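Local coordinates for MREC protein (Listeria monocytogenes, PDB 2J5U), which is probably involved in forming and maintaining cell shape and assembles into a 24-subunit homooligomer built of 12 dimers, at residues A[102-106]-A[107-111]; A[163-166]-A[167-170]. One frame throughout, in Å; residues are numbered along the deposited sequence.

In the fold
The chain carries two six-stranded antiparallel barrels, a pairing known from the chymotrypsin-like proteases, to whose clan the barrel core belongs. Interaction 1 lies in the first barrel and interaction 2 in the second. Their centres are about 26 Å apart and they do not touch. Interaction 1 is mostly buried, near the centre of the folded chain, and joins strands 102-105 and 108-116 into a hairpin. Its chemistry is mainly backbone hydrogen bonding. Interaction 2 is a surface turn after strand 158-165. It has no hydrogen bond between its two segments and relies on ring faces, a proline and a methionine. Each also packs on the second subunit.

Interaction 1 (A[102-106]-A[107-111]); sequences AVTTP and SGLIG
Val103 O accepts from both Ile110 N and Gly111 N in this tight beta hairpin, the mark of a classic beta bulge. The Ile110 N to Val103 O bond is 2.9 Å and lies in the carbonyl plane. Gly111 N reaches Val103 O at 3.1 Å and is more bent, with an N-H...O angle of 140°. In return, Val103 N donates to Gly111 O at 2.8 Å from above the carbonyl plane. Beyond the bulge, Thr105 and Gly108 close the type I turn through Pro106 and Ser107. Thr105 N meets Gly108 O at 2.9 Å, nearly head-on to the carbonyl. Gly108 N donates back to Thr105 O at 3.0 Å, from well above that carbonyl's plane. Thr105 OG1 adds a weak bond to Gly108 O. On the outer side of strand 102-105, the backbones of Ala102 and Thr104 bond to Leu225 and Thr223. Thr104 OG1 also has a weak bond to Thr223 O. Thr104 and Leu109 share one face of the sheet, where their methyls CG2 and CD1 meet at 3.6 Å. Ile110 CG1 lies between its own N and carbonyl carbon (chi1 70°), and this places it 3.2 Å from Val103 O.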
ATOM      1  N   ALA A 102     -65.316  32.619  -9.961  1.00 50.02           N
ATOM      2  CA  ALA A 102     -65.657  33.049  -8.610  1.00 49.57           C
ATOM      3  C   ALA A 102     -65.806  34.565  -8.554  1.00 50.01           C
ATOM      4  O   ALA A 102     -65.123  35.291  -9.276  1.00 49.48           O
ATOM      5  CB  ALA A 102     -64.582  32.604  -7.649  1.00 48.69           C
ATOM      6  N   VAL A 103     -66.712  35.045  -7.712  1.00 49.55           N
ATOM      7  CA  VAL A 103     -66.902  36.477  -7.571  1.00 49.09           C
ATOM      8  C   VAL A 103     -66.714  36.782  -6.106  1.00 50.19           C
ATOM      9  O   VAL A 103     -67.318  36.133  -5.247  1.00 49.07           O
ATOM     10  CB  VAL A 103     -68.302  36.928  -7.989  1.00 50.47           C
ATOM     11  CG1 VAL A 103     -68.413  38.432  -7.821  1.00 50.05           C
ATOM     12  CG2 VAL A 103     -68.579  36.535  -9.437  1.00 47.55           C
ATOM     13  N   THR A 104     -65.880  37.780  -5.824  1.00 51.90           N
ATOM     14  CA  THR A 104     -65.569  38.151  -4.446  1.00 53.96           C
ATOM     15  C   THR A 104     -65.542  39.646  -4.166  1.00 53.18           C
ATOM     16  O   THR A 104     -65.704  40.475  -5.061  1.00 53.06           O
ATOM     17  CB  THR A 104     -64.178  37.637  -4.049  1.00 54.12           C
ATOM     18  OG1 THR A 104     -63.208  38.208  -4.932  1.00 53.46           O
ATOM     19  CG2 THR A 104     -64.106  36.131  -4.145  1.00 56.51           C
ATOM     20  N   THR A 105     -65.313  39.952  -2.895  1.00 53.82           N
ATOM     21  CA  THR A 105     -65.177  41.314  -2.396  1.00 56.26           C
ATOM     22  C   THR A 105     -64.005  41.185  -1.432  1.00 59.75           C
ATOM     23  O   THR A 105     -63.576  40.073  -1.115  1.00 60.57           O
ATOM     24  CB  THR A 105     -66.404  41.798  -1.581  1.00 52.81           C
ATOM     25  OG1 THR A 105     -66.496  41.055  -0.361  1.00 51.08           O
ATOM     26  CG2 THR A 105     -67.673  41.633  -2.374  1.00 51.23           C
ATOM     27  N   PRO A 106     -63.466  42.316  -0.959  1.00 61.81           N
ATOM     28  CA  PRO A 106     -62.339  42.289  -0.023  1.00 61.55           C
ATOM     29  C   PRO A 106     -62.535  41.379   1.199  1.00 62.07           C
ATOM     30  O   PRO A 106     -61.629  40.638   1.579  1.00 63.50           O
ATOM     31  CB  PRO A 106     -62.200  43.752   0.359  1.00 61.51           C
ATOM     32  CG  PRO A 106     -62.522  44.435  -0.952  1.00 61.50           C
ATOM     33  CD  PRO A 106     -63.747  43.692  -1.413  1.00 61.12           C
ATOM     34  N   SER A 107     -63.711  41.425   1.809  1.00 61.06           N
ATOM     35  CA  SER A 107     -63.960  40.607   2.985  1.00 60.62           C
ATOM     36  C   SER A 107     -64.434  39.176   2.728  1.00 60.19           C
ATOM     37  O   SER A 107     -64.858  38.493   3.663  1.00 60.60           O
ATOM     38  CB  SER A 107     -64.942  41.327   3.919  1.00 62.62           C
ATOM     39  OG  SER A 107     -65.748  42.255   3.212  1.00 66.35           O
ATOM     40  N   GLY A 108     -64.372  38.707   1.483  1.00 59.09           N
ATOM     41  CA  GLY A 108     -64.792  37.336   1.219  1.00 56.51           C
ATOM     42  C   GLY A 108     -65.423  36.958  -0.111  1.00 55.57           C
ATOM     43  O   GLY A 108     -65.616  37.779  -1.011  1.00 55.68           O
ATOM     44  N   LEU A 109     -65.736  35.673  -0.225  1.00 55.11           N
ATOM     45  CA  LEU A 109     -66.366  35.104  -1.415  1.00 53.13           C
ATOM     46  C   LEU A 109     -67.862  35.439  -1.422  1.00 52.93           C
ATOM     47  O   LEU A 109     -68.532  35.303  -0.391  1.00 49.76           O
ATOM     48  CB  LEU A 109     -66.210  33.579  -1.393  1.00 50.75           C
ATOM     49  CG  LEU A 109     -66.881  32.816  -2.538  1.00 51.45           C
ATOM     50  CD1 LEU A 109     -66.133  33.124  -3.799  1.00 50.76           C
ATOM     51  CD2 LEU A 109     -66.865  31.333  -2.312  1.00 47.69           C
ATOM     52  N   ILE A 110     -68.398  35.868  -2.563  1.00 52.08           N
ATOM     53  CA  ILE A 110     -69.833  36.153  -2.596  1.00 53.75           C
ATOM     54  C   ILE A 110     -70.625  35.311  -3.600  1.00 53.05           C
ATOM     55  O   ILE A 110     -71.850  35.269  -3.545  1.00 52.35           O
ATOM     56  CB  ILE A 110     -70.138  37.650  -2.860  1.00 53.77           C
ATOM     57  CG1 ILE A 110     -69.778  38.019  -4.296  1.00 54.37           C
ATOM     58  CG2 ILE A 110     -69.386  38.503  -1.859  1.00 54.10           C
ATOM     59  CD1 ILE A 110     -70.319  39.335  -4.732  1.00 56.45           C
ATOM     60  N   GLY A 111     -69.948  34.641  -4.524  1.00 52.24           N
ATOM     61  CA  GLY A 111     -70.694  33.827  -5.461  1.00 51.29           C
ATOM     62  C   GLY A 111     -69.939  33.377  -6.680  1.00 52.10           C
ATOM     63  O   GLY A 111     -68.708  33.378  -6.687  1.00 53.15           O
TER

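Interaction 2 (A[163-166]-A[167-170]); sequences QLPY and DMKF
Leu164 and Phe170 meet across the surface turn that leaves strand 158-165 of the second beta barrel. Leu164 CD2 sits over one face of the phenyl ring as a CH-pi contact, 3.9 Å from the Phe170 centroid and 19° off the ring normal. It is displaced toward the rim, so its nearest ring atom is Phe170 CZ at 3.6 Å. Phe170 CG is anti to its carbonyl carbon (chi1 -53°), and the ring swings back toward the strand. Near the plane of the Phe170 ring, at its edge, Pro165 O lies 4.0 Å from Phe170 CE1. Pro165 and Met168 form the next pair. Pro165 CG rests against the thioether, 3.5 Å from Met168 SD. The Met168 chain bends at chi3, which keeps CE beside the same proline ring. At the outer end of the turn, Asp167 folds over Tyr166. Asp167 CB makes a CH-pi contact over the phenol face, 4.2 Å from the Tyr166 centroid. Asp167 OD2 also lies over the ring, toward its rim, 3.6 Å from Tyr166 CE2. The carboxylate stands steeply to the ring, with the two planes 73° apart.

Further out, Val139 of strand 135-139, Ala145 of strand 145-153, and Ile194 and Val197 of strand 190-199 pack on Phe170. Pro165 also packs on Tyr217 of the second subunit. The backbone of Gln206 pairs with Leu164, and its side-chain NE2 hydrogen-bonds both Pro165 O and Met168 O, bridging the two segments.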
ATOM      1  N   GLN A 163     -69.950  17.221   5.152  1.00 66.12           N
ATOM      2  CA  GLN A 163     -68.973  16.170   4.905  1.00 66.39           C
ATOM      3  C   GLN A 163     -67.557  16.305   5.409  1.00 66.15           C
ATOM      4  O   GLN A 163     -66.621  15.915   4.717  1.00 65.13           O
ATOM      5  CB  GLN A 163     -68.925  15.870   3.421  1.00 68.41           C
ATOM      6  CG  GLN A 163     -70.122  15.115   2.978  1.00 71.84           C
ATOM      7  CD  GLN A 163     -70.099  14.828   1.509  1.00 74.46           C
ATOM      8  OE1 GLN A 163     -70.322  15.717   0.683  1.00 72.76           O
ATOM      9  NE2 GLN A 163     -69.821  13.575   1.163  1.00 76.36           N
ATOM     10  N   LEU A 164     -67.392  16.845   6.606  1.00 67.03           N
ATOM     11  CA  LEU A 164     -66.074  16.971   7.186  1.00 67.86           C
ATOM     12  C   LEU A 164     -65.824  15.650   7.885  1.00 68.98           C
ATOM     13  O   LEU A 164     -66.762  15.002   8.341  1.00 68.40           O
ATOM     14  CB  LEU A 164     -66.035  18.119   8.189  1.00 69.03           C
ATOM     15  CG  LEU A 164     -66.100  19.510   7.564  1.00 69.40           C
ATOM     16  CD1 LEU A 164     -67.438  19.667   6.897  1.00 73.46           C
ATOM     17  CD2 LEU A 164     -65.915  20.594   8.617  1.00 69.45           C
ATOM     18  N   PRO A 165     -64.557  15.218   7.959  1.00 70.65           N
ATOM     19  CA  PRO A 165     -64.215  13.950   8.616  1.00 71.60           C
ATOM     20  C   PRO A 165     -64.804  13.876  10.020  1.00 73.82           C
ATOM     21  O   PRO A 165     -64.702  14.829  10.789  1.00 73.16           O
ATOM     22  CB  PRO A 165     -62.687  13.957   8.608  1.00 72.19           C
ATOM     23  CG  PRO A 165     -62.334  15.434   8.553  1.00 71.68           C
ATOM     24  CD  PRO A 165     -63.347  15.963   7.576  1.00 71.03           C
ATOM     25  N   TYR A 166     -65.412  12.741  10.350  1.00 77.80           N
ATOM     26  CA  TYR A 166     -66.060  12.554  11.649  1.00 81.17           C
ATOM     27  C   TYR A 166     -65.141  12.453  12.859  1.00 81.63           C
ATOM     28  O   TYR A 166     -65.579  12.666  13.986  1.00 82.45           O
ATOM     29  CB  TYR A 166     -66.940  11.311  11.614  1.00 85.60           C
ATOM     30  CG  TYR A 166     -66.160  10.028  11.760  1.00 91.74           C
ATOM     31  CD1 TYR A 166     -65.864   9.504  13.025  1.00 93.86           C
ATOM     32  CD2 TYR A 166     -65.691   9.343  10.634  1.00 93.93           C
ATOM     33  CE1 TYR A 166     -65.116   8.325  13.164  1.00 94.83           C
ATOM     34  CE2 TYR A 166     -64.945   8.165  10.762  1.00 95.65           C
ATOM     35  CZ  TYR A 166     -64.662   7.664  12.028  1.00 95.41           C
ATOM     36  OH  TYR A 166     -63.939   6.502  12.148  1.00 96.83           O
ATOM     37  N   ASP A 167     -63.876  12.125  12.642  1.00 81.37           N
ATOM     38  CA  ASP A 167     -62.954  11.982  13.761  1.00 82.93           C
ATOM     39  C   ASP A 167     -62.078  13.198  14.034  1.00 82.42           C
ATOM     40  O   ASP A 167     -61.342  13.233  15.020  1.00 83.27           O
ATOM     41  CB  ASP A 167     -62.072  10.773  13.525  1.00 85.19           C
ATOM     42  CG  ASP A 167     -61.463  10.781  12.154  1.00 89.19           C
ATOM     43  OD1 ASP A 167     -60.616  11.664  11.884  1.00 88.85           O
ATOM     44  OD2 ASP A 167     -61.846   9.914  11.338  1.00 92.58           O
ATOM     45  N   MET A 168     -62.153  14.191  13.159  1.00 80.66           N
ATOM     46  CA  MET A 168     -61.375  15.409  13.320  1.00 79.16           C
ATOM     47  C   MET A 168     -62.209  16.331  14.216  1.00 79.28           C
ATOM     48  O   MET A 168     -63.437  16.254  14.205  1.00 79.32           O
ATOM     49  CB  MET A 168     -61.156  16.030  11.942  1.00 77.01           C
ATOM     50  CG  MET A 168     -59.835  16.728  11.752  1.00 74.72           C
ATOM     51  SD  MET A 168     -59.439  16.872   9.994  1.00 68.96           S
ATOM     52  CE  MET A 168     -58.861  15.257   9.682  1.00 72.72           C
ATOM     53  N   LYS A 169     -61.570  17.193  14.996  1.00 79.03           N
ATOM     54  CA  LYS A 169     -62.342  18.077  15.868  1.00 79.79           C
ATOM     55  C   LYS A 169     -62.222  19.549  15.474  1.00 79.14           C
ATOM     56  O   LYS A 169     -61.122  20.061  15.263  1.00 78.22           O
ATOM     57  CB  LYS A 169     -61.900  17.904  17.319  1.00 81.82           C
ATOM     58  CG  LYS A 169     -60.479  18.352  17.556  1.00 85.01           C
ATOM     59  CD  LYS A 169     -60.205  18.579  19.025  1.00 87.50           C
ATOM     60  CE  LYS A 169     -60.277  17.298  19.819  1.00 88.27           C
ATOM     61  NZ  LYS A 169     -60.094  17.594  21.266  1.00 89.87           N
ATOM     62  N   PHE A 170     -63.359  20.234  15.397  1.00 78.54           N
ATOM     63  CA  PHE A 170     -63.352  21.636  15.005  1.00 77.16           C
ATOM     64  C   PHE A 170     -63.734  22.591  16.112  1.00 77.57           C
ATOM     65  O   PHE A 170     -64.532  22.265  16.987  1.00 77.68           O
ATOM     66  CB  PHE A 170     -64.261  21.832  13.798  1.00 75.01           C
ATOM     67  CG  PHE A 170     -63.948  20.902  12.671  1.00 71.79           C
ATOM     68  CD1 PHE A 170     -64.507  19.632  12.628  1.00 70.77           C
ATOM     69  CD2 PHE A 170     -63.044  21.269  11.685  1.00 70.53           C
ATOM     70  CE1 PHE A 170     -64.168  18.742  11.619  1.00 70.20           C
ATOM     71  CE2 PHE A 170     -62.700  20.388  10.676  1.00 69.37           C
ATOM     72  CZ  PHE A 170     -63.261  19.123  10.641  1.00 69.42           C
TER